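Local coordinates for protein accelerated cell death 11 (Arabidopsis thaliana, PDB 4NT1) that selectively transfers ceramide-1-phosphate and phytoceramide-1-phosphate between membranes and regulates phytoceramide levels, at residues A[79-92]-A[193-207]. Sequence-based numbering, arbitrary orientation.
Sequences LVVMMDKDIEADCV and YLDNLFLSKQLGIDW
Asp84 OD1 and Lys201 NZ are joined through one water, which donates to Asp84 OD1 at 2.6 Å and accepts from Lys201 NZ. Asp84 OD1 and Lys201 NZ themselves stay 4.6 Å apart, too far for a salt bridge. The aliphatic part of Lys201 lies against Ile87 CD1. Further along the margin, toward the start of both segments, a second water bonds Tyr193 OH at 2.8 Å and Val80 N weakly.

Direct contacts between the two segments are mainly apolar, and no hydrogen bond joins the segments directly. Met83 buries the largest area in this contact. Its chain bends at chi3 (73°), which turns CE onto the Phe198 ring. Met83 CE sits over the centre of the Phe198 ring, 3.7 Å from the centroid and 7° off the normal, a CH-pi contact. Met83 SD lies oblique to the same ring in a Met-aromatic contact and also touches Leu197 CB at 3.6 Å. Leu203 CD1 meets Met83 CE too. Leu79 CD1 packs on Leu194 CD2.

This is the all-helical GLTP fold. Helix 79-88 runs beside the C-terminal end of helix 173-199, with 27° between the segment axes. Both helices end in Schellman motifs, with Asp90 and Gln202 at positive phi. The second motif leads into the C-terminal tail, where Trp207 meets Val92. Val92 CG1 touches Trp207 CZ2 at 3.6 Å, and Val92 O approaches Trp207 CH2 obliquely. The indole NE1 bonds weakly to Leu203 O and Gly204 O. The terminal carboxylate of Trp207 forms salt bridges with Arg107 and with Arg104, which is one of the residues that bind the N-acylsphingoid base 1-phosphate.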
ATOM      1  N   LEU A  79      -5.902  15.383  -1.927  1.00 17.04           N
ATOM      2  CA  LEU A  79      -6.193  14.612  -0.722  1.00 18.17           C
ATOM      3  C   LEU A  79      -6.640  15.503   0.429  1.00 20.38           C
ATOM      4  O   LEU A  79      -7.541  15.139   1.187  1.00 22.33           O
ATOM      5  CB  LEU A  79      -4.994  13.748  -0.300  1.00 16.30           C
ATOM      6  CG  LEU A  79      -4.615  12.595  -1.233  1.00 19.19           C
ATOM      7  CD1 LEU A  79      -3.351  11.897  -0.762  1.00 20.21           C
ATOM      8  CD2 LEU A  79      -5.751  11.579  -1.369  1.00 20.23           C
ATOM      9  N   VAL A  80      -6.014  16.670   0.556  1.00 20.12           N
ATOM     10  CA  VAL A  80      -6.389  17.625   1.603  1.00 20.07           C
ATOM     11  C   VAL A  80      -7.837  18.087   1.447  1.00 21.69           C
ATOM     12  O   VAL A  80      -8.610  18.071   2.405  1.00 23.58           O
ATOM     13  CB  VAL A  80      -5.438  18.842   1.621  1.00 23.49           C
ATOM     14  CG1 VAL A  80      -6.065  20.008   2.380  1.00 28.05           C
ATOM     15  CG2 VAL A  80      -4.100  18.447   2.230  1.00 26.03           C
ATOM     16  N   VAL A  81      -8.200  18.498   0.240  1.00 23.01           N
ATOM     17  CA  VAL A  81      -9.566  18.931  -0.031  1.00 22.21           C
ATOM     18  C   VAL A  81     -10.552  17.804   0.243  1.00 21.32           C
ATOM     19  O   VAL A  81     -11.594  18.021   0.864  1.00 20.75           O
ATOM     20  CB  VAL A  81      -9.706  19.474  -1.475  1.00 22.96           C
ATOM     21  CG1 VAL A  81     -11.168  19.590  -1.891  1.00 25.90           C
ATOM     22  CG2 VAL A  81      -8.998  20.822  -1.587  1.00 25.08           C
ATOM     23  N   MET A  82     -10.196  16.598  -0.195  1.00 21.65           N
ATOM     24  CA  MET A  82     -11.020  15.413   0.002  1.00 18.18           C
ATOM     25  C   MET A  82     -11.310  15.197   1.488  1.00 20.50           C
ATOM     26  O   MET A  82     -12.461  15.010   1.890  1.00 19.05           O
ATOM     27  CB  MET A  82     -10.293  14.196  -0.571  1.00 23.58           C
ATOM     28  CG  MET A  82     -11.116  12.935  -0.686  1.00 24.31           C
ATOM     29  SD  MET A  82     -10.104  11.552  -1.269  1.00 22.30           S
ATOM     30  CE  MET A  82      -9.227  11.137   0.242  1.00 20.44           C
ATOM     31  N   MET A  83     -10.264  15.237   2.305  1.00 18.36           N
ATOM     32  CA  MET A  83     -10.426  15.020   3.740  1.00 20.15           C
ATOM     33  C   MET A  83     -11.155  16.162   4.421  1.00 22.17           C
ATOM     34  O   MET A  83     -11.974  15.929   5.313  1.00 19.63           O
ATOM     35  CB  MET A  83      -9.078  14.759   4.417  1.00 18.29           C
ATOM     36  CG  MET A  83      -8.522  13.408   4.053  1.00 22.46           C
ATOM     37  SD  MET A  83      -6.909  13.122   4.772  1.00 23.02           S
ATOM     38  CE  MET A  83      -7.349  12.851   6.493  1.00 22.46           C
ATOM     39  N   ASP A  84     -10.862  17.393   4.017  1.00 20.39           N
ATOM     40  CA  ASP A  84     -11.538  18.544   4.613  1.00 20.55           C
ATOM     41  C   ASP A  84     -13.059  18.439   4.412  1.00 20.68           C
ATOM     42  O   ASP A  84     -13.832  18.773   5.311  1.00 23.97           O
ATOM     43  CB  ASP A  84     -11.014  19.863   4.029  1.00 21.55           C
ATOM     44  CG  ASP A  84      -9.654  20.278   4.604  1.00 25.15           C
ATOM     45  OD1 ASP A  84      -9.234  19.734   5.643  1.00 27.99           O
ATOM     46  OD2 ASP A  84      -9.023  21.174   4.012  1.00 28.97           O
ATOM     47  N   LYS A  85     -13.497  17.981   3.240  1.00 21.61           N
ATOM     48  CA  LYS A  85     -14.941  17.859   3.000  1.00 23.77           C
ATOM     49  C   LYS A  85     -15.591  16.799   3.897  1.00 23.90           C
ATOM     50  O   LYS A  85     -16.746  16.954   4.317  1.00 21.42           O
ATOM     51  CB  LYS A  85     -15.243  17.600   1.518  1.00 20.35           C
ATOM     52  CG  LYS A  85     -14.823  18.762   0.605  1.00 23.70           C
ATOM     53  CD  LYS A  85     -14.890  18.366  -0.864  1.00 34.95           C
ATOM     54  CE  LYS A  85     -16.306  18.406  -1.389  1.00 34.75           C
ATOM     55  NZ  LYS A  85     -16.833  19.805  -1.439  1.00 50.40           N
ATOM     56  N   ASP A  86     -14.854  15.729   4.195  1.00 22.04           N
ATOM     57  CA  ASP A  86     -15.365  14.723   5.128  1.00 22.33           C
ATOM     58  C   ASP A  86     -15.432  15.278   6.550  1.00 24.48           C
ATOM     59  O   ASP A  86     -16.345  14.956   7.306  1.00 22.86           O
ATOM     60  CB  ASP A  86     -14.504  13.457   5.117  1.00 21.69           C
ATOM     61  CG  ASP A  86     -14.846  12.528   3.966  1.00 24.09           C
ATOM     62  OD1 ASP A  86     -15.966  12.633   3.416  1.00 20.45           O
ATOM     63  OD2 ASP A  86     -14.003  11.669   3.631  1.00 23.08           O
ATOM     64  N   ILE A  87     -14.447  16.095   6.920  1.00 19.11           N
ATOM     65  CA  ILE A  87     -14.446  16.719   8.245  1.00 23.91           C
ATOM     66  C   ILE A  87     -15.629  17.690   8.376  1.00 25.50           C
ATOM     67  O   ILE A  87     -16.300  17.743   9.411  1.00 22.01           O
ATOM     68  CB  ILE A  87     -13.108  17.454   8.525  1.00 22.13           C
ATOM     69  CG1 ILE A  87     -11.954  16.445   8.603  1.00 26.11           C
ATOM     70  CG2 ILE A  87     -13.198  18.248   9.818  1.00 25.22           C
ATOM     71  CD1 ILE A  87     -10.550  17.080   8.548  1.00 26.64           C
ATOM     72  N   GLU A  88     -15.880  18.438   7.310  1.00 22.87           N
ATOM     73  CA  GLU A  88     -16.958  19.427   7.280  1.00 27.01           C
ATOM     74  C   GLU A  88     -18.321  18.752   7.447  1.00 26.15           C
ATOM     75  O   GLU A  88     -19.204  19.258   8.145  1.00 28.70           O
ATOM     76  CB  GLU A  88     -16.902  20.191   5.960  1.00 28.79           C
ATOM     77  CG  GLU A  88     -17.840  21.375   5.853  1.00 37.76           C
ATOM     78  CD  GLU A  88     -17.414  22.347   4.761  1.00 59.24           C
ATOM     79  OE1 GLU A  88     -17.066  21.889   3.647  1.00 56.18           O
ATOM     80  OE2 GLU A  88     -17.414  23.571   5.020  1.00 74.23           O
ATOM     81  N   ALA A  89     -18.486  17.601   6.808  1.00 22.87           N
ATOM     82  CA  ALA A  89     -19.745  16.864   6.863  1.00 26.02           C
ATOM     83  C   ALA A  89     -19.793  15.910   8.047  1.00 29.67           C
ATOM     84  O   ALA A  89     -20.806  15.235   8.272  1.00 29.10           O
ATOM     85  CB  ALA A  89     -19.958  16.103   5.574  1.00 23.21           C
ATOM     86  N   ASP A  90     -18.692  15.842   8.793  1.00 24.59           N
ATOM     87  CA  ASP A  90     -18.576  14.951   9.946  1.00 28.14           C
ATOM     88  C   ASP A  90     -18.839  13.494   9.579  1.00 28.96           C
ATOM     89  O   ASP A  90     -19.540  12.789  10.302  1.00 30.46           O
ATOM     90  CB  ASP A  90     -19.531  15.399  11.062  1.00 30.98           C
ATOM     91  CG  ASP A  90     -19.051  14.994  12.447  1.00 37.34           C
ATOM     92  OD1 ASP A  90     -17.876  14.592  12.591  1.00 33.62           O
ATOM     93  OD2 ASP A  90     -19.850  15.092  13.404  1.00 38.53           O
ATOM     94  N   CYS A  91     -18.266  13.039   8.465  1.00 22.54           N
ATOM     95  CA  CYS A  91     -18.489  11.675   7.990  1.00 21.51           C
ATOM     96  C   CYS A  91     -17.185  10.894   7.813  1.00 23.84           C
ATOM     97  O   CYS A  91     -17.130   9.923   7.060  1.00 24.80           O
ATOM     98  CB  CYS A  91     -19.268  11.689   6.671  1.00 25.47           C
ATOM     99  SG  CYS A  91     -18.401  12.481   5.295  1.00 29.02           S
ATOM    100  N   VAL A  92     -16.138  11.315   8.511  1.00 21.38           N
ATOM    101  CA  VAL A  92     -14.825  10.687   8.367  1.00 20.50           C
ATOM    102  C   VAL A  92     -14.859   9.162   8.496  1.00 23.03           C
ATOM    103  O   VAL A  92     -14.321   8.446   7.652  1.00 22.63           O
ATOM    104  CB  VAL A  92     -13.819  11.295   9.365  1.00 21.34           C
ATOM    105  CG1 VAL A  92     -12.512  10.510   9.366  1.00 19.66           C
ATOM    106  CG2 VAL A  92     -13.578  12.765   9.027  1.00 23.71           C
ATOM    107  N   TYR A 193       3.328  11.397   5.238  1.00 18.97           N
ATOM    108  CA  TYR A 193       2.476  12.501   4.807  1.00 20.02           C
ATOM    109  C   TYR A 193       1.006  12.133   5.021  1.00 20.39           C
ATOM    110  O   TYR A 193       0.225  12.940   5.518  1.00 19.67           O
ATOM    111  CB  TYR A 193       2.737  12.851   3.333  1.00 19.78           C
ATOM    112  CG  TYR A 193       1.759  13.862   2.771  1.00 21.11           C
ATOM    113  CD1 TYR A 193       1.989  15.226   2.894  1.00 23.28           C
ATOM    114  CD2 TYR A 193       0.596  13.448   2.137  1.00 20.36           C
ATOM    115  CE1 TYR A 193       1.086  16.153   2.395  1.00 25.62           C
ATOM    116  CE2 TYR A 193      -0.315  14.369   1.631  1.00 22.78           C
ATOM    117  CZ  TYR A 193      -0.063  15.715   1.766  1.00 26.19           C
ATOM    118  OH  TYR A 193      -0.961  16.628   1.271  1.00 29.62           O
ATOM    119  N   LEU A 194       0.635  10.907   4.668  1.00 16.60           N
ATOM    120  CA  LEU A 194      -0.759  10.478   4.822  1.00 16.98           C
ATOM    121  C   LEU A 194      -1.155  10.406   6.300  1.00 21.60           C
ATOM    122  O   LEU A 194      -2.153  11.006   6.706  1.00 20.22           O
ATOM    123  CB  LEU A 194      -1.004   9.133   4.125  1.00 18.56           C
ATOM    124  CG  LEU A 194      -0.822   9.136   2.605  1.00 18.78           C
ATOM    125  CD1 LEU A 194      -0.904   7.719   2.027  1.00 18.41           C
ATOM    126  CD2 LEU A 194      -1.864  10.054   1.963  1.00 19.92           C
ATOM    127  N   ASP A 195      -0.372   9.685   7.102  1.00 19.67           N
ATOM    128  CA  ASP A 195      -0.605   9.622   8.546  1.00 23.66           C
ATOM    129  C   ASP A 195      -0.813  11.017   9.121  1.00 21.09           C
ATOM    130  O   ASP A 195      -1.708  11.237   9.929  1.00 24.26           O
ATOM    131  CB  ASP A 195       0.580   8.969   9.274  1.00 22.20           C
ATOM    132  CG  ASP A 195       0.525   7.446   9.272  1.00 28.96           C
ATOM    133  OD1 ASP A 195      -0.514   6.863   8.905  1.00 24.92           O
ATOM    134  OD2 ASP A 195       1.536   6.826   9.662  1.00 31.65           O
ATOM    135  N   ASN A 196       0.041  11.953   8.721  1.00 21.75           N
ATOM    136  CA  ASN A 196      -0.036  13.315   9.243  1.00 20.40           C
ATOM    137  C   ASN A 196      -1.318  14.066   8.874  1.00 25.02           C
ATOM    138  O   ASN A 196      -1.804  14.872   9.664  1.00 27.08           O
ATOM    139  CB  ASN A 196       1.209  14.133   8.863  1.00 23.58           C
ATOM    140  CG  ASN A 196       2.432  13.734   9.667  1.00 32.67           C
ATOM    141  OD1 ASN A 196       2.317  13.156  10.747  1.00 32.62           O
ATOM    142  ND2 ASN A 196       3.610  14.052   9.152  1.00 32.54           N
ATOM    143  N   LEU A 197      -1.865  13.815   7.686  1.00 22.02           N
ATOM    144  CA  LEU A 197      -3.170  14.391   7.350  1.00 21.61           C
ATOM    145  C   LEU A 197      -4.208  14.007   8.408  1.00 23.98           C
ATOM    146  O   LEU A 197      -5.060  14.825   8.778  1.00 24.12           O
ATOM    147  CB  LEU A 197      -3.656  13.939   5.974  1.00 24.79           C
ATOM    148  CG  LEU A 197      -2.824  14.404   4.782  1.00 24.06           C
ATOM    149  CD1 LEU A 197      -3.483  13.957   3.500  1.00 27.60           C
ATOM    150  CD2 LEU A 197      -2.655  15.920   4.808  1.00 25.64           C
ATOM    151  N   PHE A 198      -4.139  12.765   8.878  1.00 21.37           N
ATOM    152  CA  PHE A 198      -5.076  12.270   9.890  1.00 20.93           C
ATOM    153  C   PHE A 198      -4.732  12.827  11.273  1.00 25.01           C
ATOM    154  O   PHE A 198      -5.597  13.353  11.976  1.00 26.33           O
ATOM    155  CB  PHE A 198      -5.088  10.730   9.942  1.00 20.74           C
ATOM    156  CG  PHE A 198      -5.775  10.082   8.766  1.00 20.88           C
ATOM    157  CD1 PHE A 198      -5.128   9.968   7.542  1.00 20.76           C
ATOM    158  CD2 PHE A 198      -7.074   9.591   8.888  1.00 20.95           C
ATOM    159  CE1 PHE A 198      -5.759   9.373   6.460  1.00 22.88           C
ATOM    160  CE2 PHE A 198      -7.715   8.996   7.810  1.00 19.41           C
ATOM    161  CZ  PHE A 198      -7.056   8.890   6.590  1.00 18.93           C
ATOM    162  N   LEU A 199      -3.466  12.705  11.659  1.00 24.86           N
ATOM    163  CA  LEU A 199      -3.038  13.070  13.005  1.00 24.55           C
ATOM    164  C   LEU A 199      -3.121  14.566  13.294  1.00 25.97           C
ATOM    165  O   LEU A 199      -3.413  14.965  14.422  1.00 26.46           O
ATOM    166  CB  LEU A 199      -1.617  12.564  13.272  1.00 25.94           C
ATOM    167  CG  LEU A 199      -1.445  11.052  13.140  1.00 27.00           C
ATOM    168  CD1 LEU A 199       0.029  10.672  13.216  1.00 25.54           C
ATOM    169  CD2 LEU A 199      -2.251  10.333  14.194  1.00 28.96           C
ATOM    170  N   SER A 200      -2.871  15.385  12.278  1.00 25.40           N
ATOM    171  CA  SER A 200      -2.907  16.840  12.431  1.00 26.00           C
ATOM    172  C   SER A 200      -4.338  17.351  12.569  1.00 31.27           C
ATOM    173  O   SER A 200      -4.564  18.488  12.994  1.00 34.56           O
ATOM    174  CB  SER A 200      -2.217  17.527  11.248  1.00 32.04           C
ATOM    175  OG  SER A 200      -2.941  17.339  10.041  1.00 27.91           O
ATOM    176  N   LYS A 201      -5.302  16.513  12.205  1.00 25.26           N
ATOM    177  CA  LYS A 201      -6.714  16.856  12.373  1.00 29.98           C
ATOM    178  C   LYS A 201      -7.355  16.044  13.496  1.00 30.79           C
ATOM    179  O   LYS A 201      -8.582  15.991  13.613  1.00 28.62           O
ATOM    180  CB  LYS A 201      -7.480  16.662  11.062  1.00 29.00           C
ATOM    181  CG  LYS A 201      -7.090  17.659   9.973  1.00 32.66           C
ATOM    182  CD  LYS A 201      -7.266  19.096  10.464  1.00 34.26           C
ATOM    183  CE  LYS A 201      -7.174  20.104   9.324  1.00 36.32           C
ATOM    184  NZ  LYS A 201      -5.825  20.138   8.691  1.00 38.05           N
ATOM    185  N   GLN A 202      -6.519  15.409  14.313  1.00 27.29           N
ATOM    186  CA  GLN A 202      -6.989  14.614  15.452  1.00 30.43           C
ATOM    187  C   GLN A 202      -7.967  13.507  15.062  1.00 32.22           C
ATOM    188  O   GLN A 202      -8.880  13.193  15.825  1.00 30.78           O
ATOM    189  CB  GLN A 202      -7.658  15.515  16.503  1.00 30.24           C
ATOM    190  CG  GLN A 202      -6.705  16.459  17.222  1.00 37.87           C
ATOM    191  CD  GLN A 202      -6.396  17.702  16.409  1.00 44.62           C
ATOM    192  OE1 GLN A 202      -7.280  18.274  15.765  1.00 45.95           O
ATOM    193  NE2 GLN A 202      -5.137  18.125  16.432  1.00 43.25           N
ATOM    194  N   LEU A 203      -7.776  12.903  13.891  1.00 21.82           N
ATOM    195  CA  LEU A 203      -8.726  11.909  13.411  1.00 23.71           C
ATOM    196  C   LEU A 203      -8.397  10.479  13.836  1.00 23.05           C
ATOM    197  O   LEU A 203      -9.243   9.596  13.732  1.00 24.22           O
ATOM    198  CB  LEU A 203      -8.825  11.958  11.884  1.00 21.43           C
ATOM    199  CG  LEU A 203      -9.136  13.300  11.228  1.00 24.32           C
ATOM    200  CD1 LEU A 203      -9.247  13.132   9.704  1.00 21.74           C
ATOM    201  CD2 LEU A 203     -10.411  13.892  11.808  1.00 28.44           C
ATOM    202  N   GLY A 204      -7.158  10.248  14.267  1.00 25.35           N
ATOM    203  CA  GLY A 204      -6.690   8.913  14.584  1.00 25.23           C
ATOM    204  C   GLY A 204      -6.384   8.134  13.319  1.00 24.60           C
ATOM    205  O   GLY A 204      -6.841   8.517  12.241  1.00 23.37           O
ATOM    206  N   ILE A 205      -5.624   7.044  13.442  1.00 21.31           N
ATOM    207  CA  ILE A 205      -5.331   6.196  12.289  1.00 21.84           C
ATOM    208  C   ILE A 205      -5.542   4.715  12.578  1.00 27.83           C
ATOM    209  O   ILE A 205      -5.205   3.863  11.758  1.00 25.67           O
ATOM    210  CB  ILE A 205      -3.884   6.406  11.773  1.00 25.15           C
ATOM    211  CG1 ILE A 205      -2.867   5.988  12.842  1.00 26.97           C
ATOM    212  CG2 ILE A 205      -3.678   7.845  11.337  1.00 26.29           C
ATOM    213  CD1 ILE A 205      -1.415   6.101  12.385  1.00 27.64           C
ATOM    214  N   ASP A 206      -6.115   4.401  13.733  1.00 26.79           N
ATOM    215  CA  ASP A 206      -6.210   3.003  14.140  1.00 28.60           C
ATOM    216  C   ASP A 206      -7.627   2.427  14.024  1.00 31.55           C
ATOM    217  O   ASP A 206      -7.908   1.330  14.511  1.00 32.03           O
ATOM    218  CB  ASP A 206      -5.617   2.825  15.552  1.00 32.97           C
ATOM    219  CG  ASP A 206      -4.112   3.122  15.601  1.00 42.60           C
ATOM    220  OD1 ASP A 206      -3.369   2.630  14.720  1.00 40.35           O
ATOM    221  OD2 ASP A 206      -3.677   3.857  16.513  1.00 46.65           O
ATOM    222  N   TRP A 207      -8.507   3.161  13.344  1.00 29.75           N
ATOM    223  CA  TRP A 207      -9.907   2.749  13.204  1.00 29.63           C
ATOM    224  C   TRP A 207     -10.222   2.124  11.847  1.00 36.50           C
ATOM    225  O   TRP A 207     -11.323   1.604  11.638  1.00 36.55           O
ATOM    226  CB  TRP A 207     -10.860   3.926  13.473  1.00 28.70           C
ATOM    227  CG  TRP A 207     -10.506   5.185  12.728  1.00 26.93           C
ATOM    228  CD1 TRP A 207      -9.665   6.168  13.149  1.00 25.77           C
ATOM    229  CD2 TRP A 207     -10.987   5.594  11.438  1.00 26.07           C
ATOM    230  NE1 TRP A 207      -9.588   7.162  12.208  1.00 25.94           N
ATOM    231  CE2 TRP A 207     -10.389   6.835  11.146  1.00 23.77           C
ATOM    232  CE3 TRP A 207     -11.871   5.036  10.506  1.00 25.17           C
ATOM    233  CZ2 TRP A 207     -10.644   7.534   9.962  1.00 24.75           C
ATOM    234  CZ3 TRP A 207     -12.117   5.721   9.327  1.00 23.35           C
ATOM    235  CH2 TRP A 207     -11.510   6.963   9.066  1.00 22.48           C
ATOM    236  OXT TRP A 207      -9.404   2.134  10.924  1.00 28.72           O
TER
HETATM  237  O   HOH W   1      -2.933  17.021  -0.676  1.00 16.81           O
HETATM  238  O   HOH W   2      -6.742  19.004   5.908  1.00 30.39           O